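SusD homolog (Bacteroides thetaiotaomicron VPI-5482, PDB 3FDH) probably binds glycans at the outer surface of the outer membrane, as SusD-family lipoproteins do in partnership with a TonB-dependent transporter. Local coordinates at residues I24-I29 with Q183-A188; S71-N76 with Y466-T471; A356-V361 with K398-V403. One frame throughout, in Å; residues are numbered along the deposited sequence.

Contact 1: residues I24-I29 with Q183-A188; sequences ILADVI and QDFLYA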
ATOM      1  N   ILE A  24     -14.708  15.135  11.933  1.00 27.47           N
ATOM      2  CA  ILE A  24     -14.948  13.833  11.322  1.00 27.30           C
ATOM      3  C   ILE A  24     -13.743  13.523  10.426  1.00 27.62           C
ATOM      4  O   ILE A  24     -13.235  12.393  10.381  1.00 27.24           O
ATOM      5  CB  ILE A  24     -16.254  13.779  10.490  1.00 27.14           C
ATOM      6  CG1 ILE A  24     -17.471  14.180  11.336  1.00 25.66           C
ATOM      7  CG2 ILE A  24     -16.455  12.367   9.922  1.00 25.26           C
ATOM      8  CD1 ILE A  24     -18.763  14.352  10.531  1.00 26.76           C
ATOM      9  N   LEU A  25     -13.263  14.553   9.745  1.00 26.95           N
ATOM     10  CA  LEU A  25     -12.160  14.365   8.797  1.00 26.55           C
ATOM     11  C   LEU A  25     -10.921  13.887   9.522  1.00 26.71           C
ATOM     12  O   LEU A  25     -10.136  13.097   9.005  1.00 26.11           O
ATOM     13  CB  LEU A  25     -11.849  15.660   8.041  1.00 26.66           C
ATOM     14  CG  LEU A  25     -10.812  15.582   6.935  1.00 27.69           C
ATOM     15  CD1 LEU A  25     -11.396  14.666   5.786  1.00 29.10           C
ATOM     16  CD2 LEU A  25     -10.380  16.977   6.459  1.00 28.01           C
ATOM     17  N   ALA A  26     -10.725  14.395  10.719  1.00 27.39           N
ATOM     18  CA  ALA A  26      -9.516  14.022  11.503  1.00 27.57           C
ATOM     19  C   ALA A  26      -9.533  12.509  11.678  1.00 27.80           C
ATOM     20  O   ALA A  26      -8.523  11.808  11.524  1.00 29.24           O
ATOM     21  CB  ALA A  26      -9.507  14.715  12.876  1.00 25.13           C
ATOM     22  N   ASP A  27     -10.728  12.012  11.943  1.00 27.77           N
ATOM     23  CA  ASP A  27     -10.922  10.581  12.188  1.00 28.55           C
ATOM     24  C   ASP A  27     -10.791   9.772  10.912  1.00 28.05           C
ATOM     25  O   ASP A  27     -10.227   8.683  10.899  1.00 27.00           O
ATOM     26  CB  ASP A  27     -12.304  10.313  12.777  1.00 28.29           C
ATOM     27  CG  ASP A  27     -12.458   8.892  13.253  1.00 31.82           C
ATOM     28  OD1 ASP A  27     -12.023   8.574  14.388  1.00 31.02           O
ATOM     29  OD2 ASP A  27     -13.053   8.095  12.503  1.00 34.43           O
ATOM     30  N   VAL A  28     -11.322  10.318   9.828  1.00 27.79           N
ATOM     31  CA  VAL A  28     -11.313   9.637   8.526  1.00 28.16           C
ATOM     32  C   VAL A  28      -9.867   9.472   8.053  1.00 27.18           C
ATOM     33  O   VAL A  28      -9.453   8.423   7.580  1.00 28.33           O
ATOM     34  CB  VAL A  28     -12.223  10.402   7.477  1.00 27.74           C
ATOM     35  CG1 VAL A  28     -11.914  10.031   6.035  1.00 27.55           C
ATOM     36  CG2 VAL A  28     -13.739  10.218   7.815  1.00 29.28           C
ATOM     37  N   ILE A  29      -9.073  10.514   8.236  1.00 27.68           N
ATOM     38  CA  ILE A  29      -7.685  10.458   7.782  1.00 27.31           C
ATOM     39  C   ILE A  29      -6.914   9.442   8.626  1.00 28.64           C
ATOM     40  O   ILE A  29      -6.132   8.600   8.118  1.00 27.97           O
ATOM     41  CB  ILE A  29      -7.030  11.830   7.852  1.00 27.00           C
ATOM     42  CG1 ILE A  29      -7.715  12.787   6.866  1.00 27.73           C
ATOM     43  CG2 ILE A  29      -5.529  11.766   7.565  1.00 26.36           C
ATOM     44  CD1 ILE A  29      -7.243  14.242   7.027  1.00 24.75           C
ATOM     45  N   GLN A 183      -7.000  19.601  12.036  1.00 29.65           N
ATOM     46  CA  GLN A 183      -7.683  18.307  11.841  1.00 29.23           C
ATOM     47  C   GLN A 183      -7.158  17.562  10.618  1.00 27.81           C
ATOM     48  O   GLN A 183      -7.322  16.355  10.471  1.00 30.21           O
ATOM     49  CB  GLN A 183      -9.189  18.503  11.708  1.00 29.81           C
ATOM     50  CG  GLN A 183      -9.904  18.869  13.014  1.00 29.54           C
ATOM     51  CD  GLN A 183      -9.640  20.261  13.457  1.00 32.93           C
ATOM     52  OE1 GLN A 183      -9.910  21.205  12.719  1.00 36.11           O
ATOM     53  NE2 GLN A 183      -9.150  20.420  14.698  1.00 31.47           N
ATOM     54  N   ASP A 184      -6.513  18.302   9.734  1.00 28.09           N
ATOM     55  CA  ASP A 184      -5.929  17.730   8.504  1.00 27.63           C
ATOM     56  C   ASP A 184      -4.537  17.177   8.824  1.00 28.81           C
ATOM     57  O   ASP A 184      -3.518  17.877   8.740  1.00 28.00           O
ATOM     58  CB  ASP A 184      -5.838  18.785   7.399  1.00 27.38           C
ATOM     59  CG  ASP A 184      -5.150  18.258   6.160  1.00 29.44           C
ATOM     60  OD1 ASP A 184      -4.886  17.017   6.124  1.00 27.70           O
ATOM     61  OD2 ASP A 184      -4.848  19.063   5.248  1.00 27.54           O
ATOM     62  N   PHE A 185      -4.535  15.943   9.268  1.00 30.11           N
ATOM     63  CA  PHE A 185      -3.315  15.242   9.667  1.00 31.52           C
ATOM     64  C   PHE A 185      -2.450  14.843   8.470  1.00 32.34           C
ATOM     65  O   PHE A 185      -1.342  14.335   8.624  1.00 36.36           O
ATOM     66  CB  PHE A 185      -3.624  13.986  10.498  1.00 31.70           C
ATOM     67  CG  PHE A 185      -4.338  14.267  11.781  1.00 30.39           C
ATOM     68  CD1 PHE A 185      -3.878  15.260  12.632  1.00 31.05           C
ATOM     69  CD2 PHE A 185      -5.440  13.512  12.151  1.00 31.81           C
ATOM     70  CE1 PHE A 185      -4.545  15.509  13.818  1.00 31.21           C
ATOM     71  CE2 PHE A 185      -6.088  13.747  13.325  1.00 31.72           C
ATOM     72  CZ  PHE A 185      -5.651  14.742  14.166  1.00 31.68           C
ATOM     73  N   LEU A 186      -2.947  15.101   7.274  1.00 32.39           N
ATOM     74  CA  LEU A 186      -2.190  14.756   6.091  1.00 31.57           C
ATOM     75  C   LEU A 186      -1.394  15.968   5.642  1.00 32.23           C
ATOM     76  O   LEU A 186      -0.169  15.914   5.541  1.00 33.79           O
ATOM     77  CB  LEU A 186      -3.120  14.255   4.997  1.00 32.32           C
ATOM     78  CG  LEU A 186      -2.576  13.173   4.108  1.00 36.08           C
ATOM     79  CD1 LEU A 186      -2.220  11.919   4.979  1.00 37.03           C
ATOM     80  CD2 LEU A 186      -3.634  12.853   3.053  1.00 32.72           C
ATOM     81  N   TYR A 187      -2.077  17.091   5.452  1.00 30.53           N
ATOM     82  CA  TYR A 187      -1.438  18.273   4.882  1.00 29.82           C
ATOM     83  C   TYR A 187      -1.619  19.610   5.623  1.00 30.07           C
ATOM     84  O   TYR A 187      -1.240  20.664   5.125  1.00 30.66           O
ATOM     85  CB  TYR A 187      -1.861  18.438   3.434  1.00 29.22           C
ATOM     86  CG  TYR A 187      -1.331  17.386   2.472  1.00 30.20           C
ATOM     87  CD1 TYR A 187       0.019  17.208   2.260  1.00 22.56           C
ATOM     88  CD2 TYR A 187      -2.195  16.643   1.711  1.00 26.41           C
ATOM     89  CE1 TYR A 187       0.488  16.315   1.324  1.00 24.84           C
ATOM     90  CE2 TYR A 187      -1.744  15.755   0.776  1.00 27.25           C
ATOM     91  CZ  TYR A 187      -0.404  15.562   0.604  1.00 26.84           C
ATOM     92  OH  TYR A 187       0.050  14.685  -0.342  1.00 28.27           O
ATOM     93  N   ALA A 188      -2.179  19.566   6.818  1.00 30.32           N
ATOM     94  CA  ALA A 188      -2.283  20.777   7.642  1.00 31.15           C
ATOM     95  C   ALA A 188      -2.980  21.916   6.929  1.00 30.80           C
ATOM     96  O   ALA A 188      -2.618  23.102   7.068  1.00 31.78           O
ATOM     97  CB  ALA A 188      -0.897  21.213   8.129  1.00 30.60           C
TER
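Apolar side chains and one C-H...O contact join Ala26 and Ile29, on helix 21-37 near the start of the modelled chain, to Gln183, Phe185 and Leu186 in the loop that leads into helix 191-208. The backbones come close at Ala26, whose small side chain lets the loop settle against the helix: its CA lies 3.4 Å from Gln183 O, a CA-H...O contact with 141° at the hydrogen. Phe185 CE2 lies 3.6 Å from Ala26 CB, which stands off the ring plane, while Ala26 O sits at the edge beside Phe185 CD2, near the plane. One turn on, Ile29 crosses Phe185 and Asp184 at a slant. Its CG2 branch, anti to the backbone N (chi1 -65° for CG1), packs against Phe185 CB and Leu186 CD1, and Ile29 CD1 comes to 3.8 Å from Asp184 OD1.

Asp184 gives the loop its shape. OD1 takes the N-H of Leu186 at 3.0 Å and that of Tyr187 at 2.9 Å, the latter nearly straight at 174°, both from above the same face of the carboxylate; the first closes an Asx turn and the second extends it to an Asx motif. OD2 receives Gly189 N and Trp194 NE1, which ties the loop to helix 191-208. The buried carboxylate thus spends its polarity on its own loop and the next helix, leaving the meeting with helix 21-37 to carbon surfaces and weak C-H...O attraction.

Contact 2: residues S71-N76 with Y466-T471; sequences SSSTFN and YGNSDT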
ATOM      1  N   SER A  71     -11.154 -17.283   4.406  1.00 29.16           N
ATOM      2  CA  SER A  71     -12.199 -17.155   5.450  1.00 29.10           C
ATOM      3  C   SER A  71     -12.766 -15.751   5.522  1.00 28.81           C
ATOM      4  O   SER A  71     -12.021 -14.790   5.618  1.00 29.03           O
ATOM      5  CB  SER A  71     -11.666 -17.545   6.849  1.00 29.96           C
ATOM      6  OG  SER A  71     -12.633 -17.214   7.833  1.00 30.55           O
ATOM      7  N   SER A  72     -14.088 -15.666   5.538  1.00 29.87           N
ATOM      8  CA  SER A  72     -14.805 -14.380   5.651  1.00 30.81           C
ATOM      9  C   SER A  72     -14.446 -13.658   6.980  1.00 32.43           C
ATOM     10  O   SER A  72     -14.581 -12.442   7.113  1.00 31.69           O
ATOM     11  CB  SER A  72     -16.318 -14.584   5.485  1.00 30.47           C
ATOM     12  OG  SER A  72     -16.813 -15.533   6.403  1.00 25.81           O
ATOM     13  N   SER A  73     -13.908 -14.388   7.947  1.00 33.14           N
ATOM     14  CA  SER A  73     -13.550 -13.733   9.221  1.00 31.59           C
ATOM     15  C   SER A  73     -12.310 -12.928   9.156  1.00 31.80           C
ATOM     16  O   SER A  73     -12.123 -11.972   9.896  1.00 31.12           O
ATOM     17  CB  SER A  73     -13.227 -14.754  10.300  1.00 32.92           C
ATOM     18  OG  SER A  73     -14.337 -15.533  10.544  1.00 37.33           O
ATOM     19  N   THR A  74     -11.451 -13.335   8.239  1.00 31.14           N
ATOM     20  CA  THR A  74     -10.103 -12.827   8.222  1.00 31.46           C
ATOM     21  C   THR A  74      -9.989 -11.336   8.082  1.00 32.26           C
ATOM     22  O   THR A  74      -9.177 -10.706   8.780  1.00 32.95           O
ATOM     23  CB  THR A  74      -9.309 -13.531   7.145  1.00 33.45           C
ATOM     24  OG1 THR A  74      -9.366 -14.933   7.407  1.00 27.67           O
ATOM     25  CG2 THR A  74      -7.916 -13.071   7.124  1.00 28.48           C
ATOM     26  N   PHE A  75     -10.749 -10.778   7.152  1.00 30.28           N
ATOM     27  CA  PHE A  75     -10.675  -9.320   6.898  1.00 28.59           C
ATOM     28  C   PHE A  75     -11.933  -8.626   7.297  1.00 29.73           C
ATOM     29  O   PHE A  75     -12.213  -7.545   6.827  1.00 30.73           O
ATOM     30  CB  PHE A  75     -10.362  -9.045   5.435  1.00 28.14           C
ATOM     31  CG  PHE A  75      -9.017  -9.609   5.023  1.00 27.37           C
ATOM     32  CD1 PHE A  75      -7.873  -9.021   5.501  1.00 34.10           C
ATOM     33  CD2 PHE A  75      -8.910 -10.758   4.234  1.00 30.13           C
ATOM     34  CE1 PHE A  75      -6.646  -9.518   5.195  1.00 29.24           C
ATOM     35  CE2 PHE A  75      -7.675 -11.288   3.926  1.00 27.90           C
ATOM     36  CZ  PHE A  75      -6.535 -10.668   4.408  1.00 29.36           C
ATOM     37  N   ASN A  76     -12.687  -9.250   8.185  1.00 29.17           N
ATOM     38  CA  ASN A  76     -13.956  -8.639   8.630  1.00 30.23           C
ATOM     39  C   ASN A  76     -13.766  -7.269   9.256  1.00 30.51           C
ATOM     40  O   ASN A  76     -14.481  -6.309   8.956  1.00 31.60           O
ATOM     41  CB  ASN A  76     -14.716  -9.518   9.607  1.00 30.97           C
ATOM     42  CG  ASN A  76     -16.168  -9.088   9.735  1.00 29.09           C
ATOM     43  OD1 ASN A  76     -16.843  -8.876   8.734  1.00 35.57           O
ATOM     44  ND2 ASN A  76     -16.639  -8.925  10.960  1.00 30.05           N
ATOM     45  N   TYR A 466     -14.810 -11.539   1.336  1.00 26.22           N
ATOM     46  CA  TYR A 466     -15.801 -10.614   1.915  1.00 27.22           C
ATOM     47  C   TYR A 466     -15.952 -10.841   3.420  1.00 29.18           C
ATOM     48  O   TYR A 466     -15.844 -11.975   3.937  1.00 30.05           O
ATOM     49  CB  TYR A 466     -17.179 -10.769   1.261  1.00 30.27           C
ATOM     50  CG  TYR A 466     -17.226 -10.502  -0.242  1.00 31.58           C
ATOM     51  CD1 TYR A 466     -17.076  -9.217  -0.744  1.00 28.90           C
ATOM     52  CD2 TYR A 466     -17.421 -11.541  -1.148  1.00 31.58           C
ATOM     53  CE1 TYR A 466     -17.097  -8.969  -2.132  1.00 29.24           C
ATOM     54  CE2 TYR A 466     -17.467 -11.301  -2.536  1.00 31.25           C
ATOM     55  CZ  TYR A 466     -17.323 -10.017  -3.013  1.00 29.91           C
ATOM     56  OH  TYR A 466     -17.355  -9.792  -4.366  1.00 30.56           O
ATOM     57  N   GLY A 467     -16.263  -9.751   4.111  1.00 28.86           N
ATOM     58  CA  GLY A 467     -16.424  -9.768   5.562  1.00 29.47           C
ATOM     59  C   GLY A 467     -17.655 -10.512   5.955  1.00 28.08           C
ATOM     60  O   GLY A 467     -18.697 -10.390   5.326  1.00 30.14           O
ATOM     61  N   ASN A 468     -17.537 -11.290   7.021  1.00 30.98           N
ATOM     62  CA  ASN A 468     -18.655 -12.130   7.471  1.00 29.79           C
ATOM     63  C   ASN A 468     -19.796 -11.292   8.006  1.00 29.90           C
ATOM     64  O   ASN A 468     -20.928 -11.759   8.140  1.00 31.22           O
ATOM     65  CB  ASN A 468     -18.239 -13.215   8.495  1.00 31.21           C
ATOM     66  CG  ASN A 468     -17.732 -12.647   9.808  1.00 36.33           C
ATOM     67  OD1 ASN A 468     -16.637 -12.142   9.883  1.00 36.38           O
ATOM     68  ND2 ASN A 468     -18.527 -12.769  10.857  1.00 42.93           N
ATOM     69  N   SER A 469     -19.502 -10.042   8.302  1.00 31.10           N
ATOM     70  CA  SER A 469     -20.532  -9.156   8.793  1.00 32.34           C
ATOM     71  C   SER A 469     -21.561  -9.001   7.715  1.00 32.38           C
ATOM     72  O   SER A 469     -22.739  -8.883   7.985  1.00 32.44           O
ATOM     73  CB  SER A 469     -19.991  -7.795   9.187  1.00 32.15           C
ATOM     74  OG  SER A 469     -19.400  -7.886  10.477  1.00 39.61           O
ATOM     75  N   ASP A 470     -21.086  -9.043   6.474  1.00 32.91           N
ATOM     76  CA  ASP A 470     -21.957  -8.852   5.304  1.00 32.87           C
ATOM     77  C   ASP A 470     -22.417 -10.160   4.678  1.00 33.03           C
ATOM     78  O   ASP A 470     -23.476 -10.221   4.050  1.00 33.11           O
ATOM     79  CB  ASP A 470     -21.315  -7.883   4.303  1.00 32.93           C
ATOM     80  CG  ASP A 470     -21.564  -6.450   4.702  1.00 34.02           C
ATOM     81  OD1 ASP A 470     -22.733  -6.160   4.990  1.00 46.33           O
ATOM     82  OD2 ASP A 470     -20.646  -5.619   4.773  1.00 37.78           O
ATOM     83  N   THR A 471     -21.655 -11.229   4.888  1.00 33.30           N
ATOM     84  CA  THR A 471     -22.083 -12.530   4.352  1.00 33.89           C
ATOM     85  C   THR A 471     -23.279 -12.933   5.207  1.00 37.45           C
ATOM     86  O   THR A 471     -24.179 -13.674   4.772  1.00 39.37           O
ATOM     87  CB  THR A 471     -21.004 -13.619   4.401  1.00 33.63           C
ATOM     88  OG1 THR A 471     -20.651 -13.873   5.764  1.00 34.71           O
ATOM     89  CG2 THR A 471     -19.740 -13.204   3.611  1.00 31.78           C
TER
HETATM   90  O   HOH W   1     -19.411 -16.250   5.901  1.00 35.21           O
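Asn76, in the first turn of helix 76-95, puts its side-chain amide against the start of helix 468-473. With CG anti to its own N (chi1 -163°), the amide reaches Ser469 at two points: OD1 accepts Ser469 N at 2.9 Å, from a donor 40° above the carbonyl plane, and ND2 gives a hydrogen to Ser469 OG at 3.0 Å, almost in the amide plane. Asn80 ND2 also bonds that hydroxyl. Asn468 folds its CG between its backbone N and carbonyl carbon and brings OD1 to 3.1 Å from Asn76 CG, the two side chains crossing at about a right angle.

Ser72 faces the same helix start from the preceding loop. Its O takes a weak bond from Asn468 N at 3.2 Å, and its CB rests 4.1 Å from Thr471 CG2. A water 2.7 Å from Ser72 OG links it to Thr471 OG1.

An alanine at Asn76 would remove both amide bonds and would probably leave Ser469 N without its acceptor at the start of helix 76-95. Since the first N-H groups of a helix have no acceptor within the helix itself, Asn76 OD1 and Ser72 O serve helix 468-473 from a distant part of the sequence, joining two helix beginnings through polar groups.

Contact 3: residues A356-V361 with K398-V403; sequences ALKEAV and KYFDDV
Carbon contacts come first: Phe400, on helix 393-410, lays one face of its ring against Lys358 of helix 354-379. Lys358 CB sits 3.7 Å from the ring centroid and only 3° off the normal, a CH-pi contact squarely over the middle, and CG follows 3.7 Å from Phe400 CG. The ring reaches the neighbouring helix because its CG stands anti to the backbone N (chi1 173°). Its edge is bordered by Leu357 CG, 4.1 Å from Phe400 CE1, and by Val361 CG2, 4.2 Å from Phe400 CD1.

The charged contact lies at the end of the lysine. Fully extended, the Lys358 chain runs past the ring and brings NZ to 3.2 Å from Asp401 OD1, a salt bridge that meets the carboxylate on its syn side, tilted somewhat out of the carboxylate plane. A water closes the loop, accepting from Lys358 NZ and donating to Asp401 OD2 at 2.7 Å. One lysine therefore uses its methylenes on the aromatic face and its ammonium on the carboxylate of Asp401, the residue after Phe400.

The short axes pass 10.0 Å apart with 130° between their directions. Leu357 also touches Phe340 of helix 335-348 and Thr416 of helix 412-423; such layering of successive helices fits the TPR-like alpha-helical framework of SusD-family proteins.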
ATOM      1  N   ALA A 356      13.264   8.992 -14.936  1.00 29.78           N
ATOM      2  CA  ALA A 356      12.110   8.786 -14.072  1.00 30.26           C
ATOM      3  C   ALA A 356      12.397   7.642 -13.110  1.00 29.61           C
ATOM      4  O   ALA A 356      12.124   7.721 -11.918  1.00 28.23           O
ATOM      5  CB  ALA A 356      10.849   8.506 -14.888  1.00 29.26           C
ATOM      6  N   LEU A 357      12.947   6.571 -13.656  1.00 30.21           N
ATOM      7  CA  LEU A 357      13.245   5.397 -12.855  1.00 30.21           C
ATOM      8  C   LEU A 357      14.289   5.731 -11.815  1.00 29.45           C
ATOM      9  O   LEU A 357      14.226   5.271 -10.684  1.00 29.03           O
ATOM     10  CB  LEU A 357      13.735   4.225 -13.723  1.00 31.45           C
ATOM     11  CG  LEU A 357      13.969   2.899 -12.987  1.00 27.66           C
ATOM     12  CD1 LEU A 357      12.697   2.263 -12.321  1.00 28.49           C
ATOM     13  CD2 LEU A 357      14.602   1.868 -13.980  1.00 30.19           C
ATOM     14  N   LYS A 358      15.240   6.574 -12.176  1.00 30.74           N
ATOM     15  CA  LYS A 358      16.301   6.886 -11.218  1.00 30.91           C
ATOM     16  C   LYS A 358      15.713   7.653 -10.050  1.00 30.64           C
ATOM     17  O   LYS A 358      16.049   7.446  -8.881  1.00 28.04           O
ATOM     18  CB  LYS A 358      17.438   7.684 -11.839  1.00 31.93           C
ATOM     19  CG  LYS A 358      18.550   7.988 -10.844  1.00 29.70           C
ATOM     20  CD  LYS A 358      19.722   8.676 -11.491  1.00 31.23           C
ATOM     21  CE  LYS A 358      20.918   8.735 -10.545  1.00 30.90           C
ATOM     22  NZ  LYS A 358      22.147   9.392 -11.115  1.00 35.42           N
ATOM     23  N   GLU A 359      14.829   8.560 -10.386  1.00 31.63           N
ATOM     24  CA  GLU A 359      14.196   9.404  -9.377  1.00 32.03           C
ATOM     25  C   GLU A 359      13.405   8.530  -8.412  1.00 30.47           C
ATOM     26  O   GLU A 359      13.424   8.726  -7.176  1.00 28.27           O
ATOM     27  CB  GLU A 359      13.284  10.427 -10.056  1.00 32.50           C
ATOM     28  CG  GLU A 359      12.640  11.432  -9.145  1.00 35.65           C
ATOM     29  CD  GLU A 359      13.586  12.517  -8.671  1.00 40.63           C
ATOM     30  OE1 GLU A 359      14.755  12.509  -9.109  1.00 41.51           O
ATOM     31  OE2 GLU A 359      13.175  13.347  -7.827  1.00 36.97           O
ATOM     32  N   ALA A 360      12.780   7.497  -8.972  1.00 29.74           N
ATOM     33  CA  ALA A 360      11.938   6.583  -8.207  1.00 28.46           C
ATOM     34  C   ALA A 360      12.770   5.670  -7.293  1.00 29.93           C
ATOM     35  O   ALA A 360      12.484   5.500  -6.125  1.00 27.70           O
ATOM     36  CB  ALA A 360      11.063   5.727  -9.167  1.00 26.95           C
ATOM     37  N   VAL A 361      13.836   5.126  -7.845  1.00 29.20           N
ATOM     38  CA  VAL A 361      14.752   4.246  -7.091  1.00 30.26           C
ATOM     39  C   VAL A 361      15.434   5.016  -5.960  1.00 30.41           C
ATOM     40  O   VAL A 361      15.505   4.530  -4.825  1.00 31.30           O
ATOM     41  CB  VAL A 361      15.875   3.623  -8.007  1.00 30.52           C
ATOM     42  CG1 VAL A 361      16.922   2.896  -7.193  1.00 30.44           C
ATOM     43  CG2 VAL A 361      15.249   2.731  -9.056  1.00 25.10           C
ATOM     44  N   LYS A 398      24.431   6.510  -7.220  1.00 30.21           N
ATOM     45  CA  LYS A 398      25.580   5.758  -7.735  1.00 31.36           C
ATOM     46  C   LYS A 398      25.232   4.302  -7.910  1.00 32.47           C
ATOM     47  O   LYS A 398      25.724   3.621  -8.819  1.00 33.85           O
ATOM     48  CB  LYS A 398      26.782   5.876  -6.808  1.00 32.65           C
ATOM     49  CG  LYS A 398      27.912   4.931  -7.193  1.00 38.11           C
ATOM     50  CD  LYS A 398      29.166   5.192  -6.403  1.00 41.08           C
ATOM     51  CE  LYS A 398      30.195   4.085  -6.651  1.00 43.86           C
ATOM     52  NZ  LYS A 398      30.502   3.903  -8.103  1.00 47.08           N
ATOM     53  N   TYR A 399      24.373   3.835  -7.017  1.00 31.33           N
ATOM     54  CA  TYR A 399      23.919   2.451  -7.053  1.00 30.26           C
ATOM     55  C   TYR A 399      23.051   2.297  -8.296  1.00 31.01           C
ATOM     56  O   TYR A 399      23.102   1.301  -9.035  1.00 29.68           O
ATOM     57  CB  TYR A 399      23.116   2.082  -5.795  1.00 30.02           C
ATOM     58  CG  TYR A 399      22.304   0.880  -6.051  1.00 30.26           C
ATOM     59  CD1 TYR A 399      22.905  -0.354  -6.141  1.00 28.93           C
ATOM     60  CD2 TYR A 399      20.929   0.966  -6.235  1.00 31.58           C
ATOM     61  CE1 TYR A 399      22.154  -1.468  -6.400  1.00 25.56           C
ATOM     62  CE2 TYR A 399      20.203  -0.127  -6.504  1.00 33.32           C
ATOM     63  CZ  TYR A 399      20.822  -1.345  -6.588  1.00 30.93           C
ATOM     64  OH  TYR A 399      20.087  -2.475  -6.851  1.00 27.83           O
ATOM     65  N   PHE A 400      22.237   3.312  -8.539  1.00 30.57           N
ATOM     66  CA  PHE A 400      21.400   3.264  -9.737  1.00 32.26           C
ATOM     67  C   PHE A 400      22.272   3.154 -11.007  1.00 31.86           C
ATOM     68  O   PHE A 400      22.012   2.354 -11.902  1.00 31.18           O
ATOM     69  CB  PHE A 400      20.524   4.503  -9.894  1.00 32.57           C
ATOM     70  CG  PHE A 400      19.792   4.518 -11.211  1.00 32.33           C
ATOM     71  CD1 PHE A 400      18.571   3.903 -11.335  1.00 32.48           C
ATOM     72  CD2 PHE A 400      20.379   5.083 -12.347  1.00 34.15           C
ATOM     73  CE1 PHE A 400      17.903   3.850 -12.547  1.00 30.90           C
ATOM     74  CE2 PHE A 400      19.698   5.050 -13.577  1.00 31.34           C
ATOM     75  CZ  PHE A 400      18.457   4.434 -13.662  1.00 31.76           C
ATOM     76  N   ASP A 401      23.286   4.012 -11.051  1.00 30.30           N
ATOM     77  CA  ASP A 401      24.216   4.138 -12.195  1.00 31.26           C
ATOM     78  C   ASP A 401      25.034   2.871 -12.372  1.00 32.17           C
ATOM     79  O   ASP A 401      25.291   2.398 -13.477  1.00 31.59           O
ATOM     80  CB  ASP A 401      25.205   5.282 -11.972  1.00 32.14           C
ATOM     81  CG  ASP A 401      24.571   6.678 -12.054  1.00 32.57           C
ATOM     82  OD1 ASP A 401      23.431   6.839 -12.560  1.00 35.01           O
ATOM     83  OD2 ASP A 401      25.242   7.629 -11.589  1.00 35.23           O
ATOM     84  N   ASP A 402      25.397   2.288 -11.246  1.00 31.94           N
ATOM     85  CA  ASP A 402      26.321   1.152 -11.245  1.00 31.72           C
ATOM     86  C   ASP A 402      25.635  -0.166 -11.519  1.00 30.77           C
ATOM     87  O   ASP A 402      26.244  -1.074 -12.068  1.00 29.76           O
ATOM     88  CB  ASP A 402      27.087   1.047  -9.906  1.00 31.59           C
ATOM     89  CG  ASP A 402      28.267   2.024  -9.796  1.00 38.06           C
ATOM     90  OD1 ASP A 402      28.556   2.722 -10.775  1.00 38.54           O
ATOM     91  OD2 ASP A 402      28.912   2.079  -8.721  1.00 41.55           O
ATOM     92  N   VAL A 403      24.355  -0.249 -11.181  1.00 30.74           N
ATOM     93  CA  VAL A 403      23.635  -1.507 -11.264  1.00 30.16           C
ATOM     94  C   VAL A 403      22.310  -1.475 -12.043  1.00 29.96           C
ATOM     95  O   VAL A 403      22.092  -2.257 -12.981  1.00 30.20           O
ATOM     96  CB  VAL A 403      23.329  -2.035  -9.830  1.00 31.04           C
ATOM     97  CG1 VAL A 403      22.454  -3.307  -9.874  1.00 29.62           C
ATOM     98  CG2 VAL A 403      24.633  -2.254  -9.047  1.00 28.73           C
TER
HETATM   99  O   HOH W   2      24.521   9.286  -9.530  1.00 42.23           O

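In the fold
Contacts 1 and 2 interlock along the chain, since residues 71-76 fall between the two segments of contact 1 while 466-471 come long after both. Helix 76-95 lies between them in the fold: Asn76 at its start belongs to contact 2, and Asn88 and Ile92 farther along touch Ile24 and Leu25 of contact 1. The two centres are 28 Å apart. Contact 3 is a more local closure, wholly nested within the loop that contact 2 shuts; its centre is 42 Å from that of contact 2, on the other side of the chain's centre, and 34 Å from that of contact 1. No ligand marks the glycan site here, so none of the three can be placed against it.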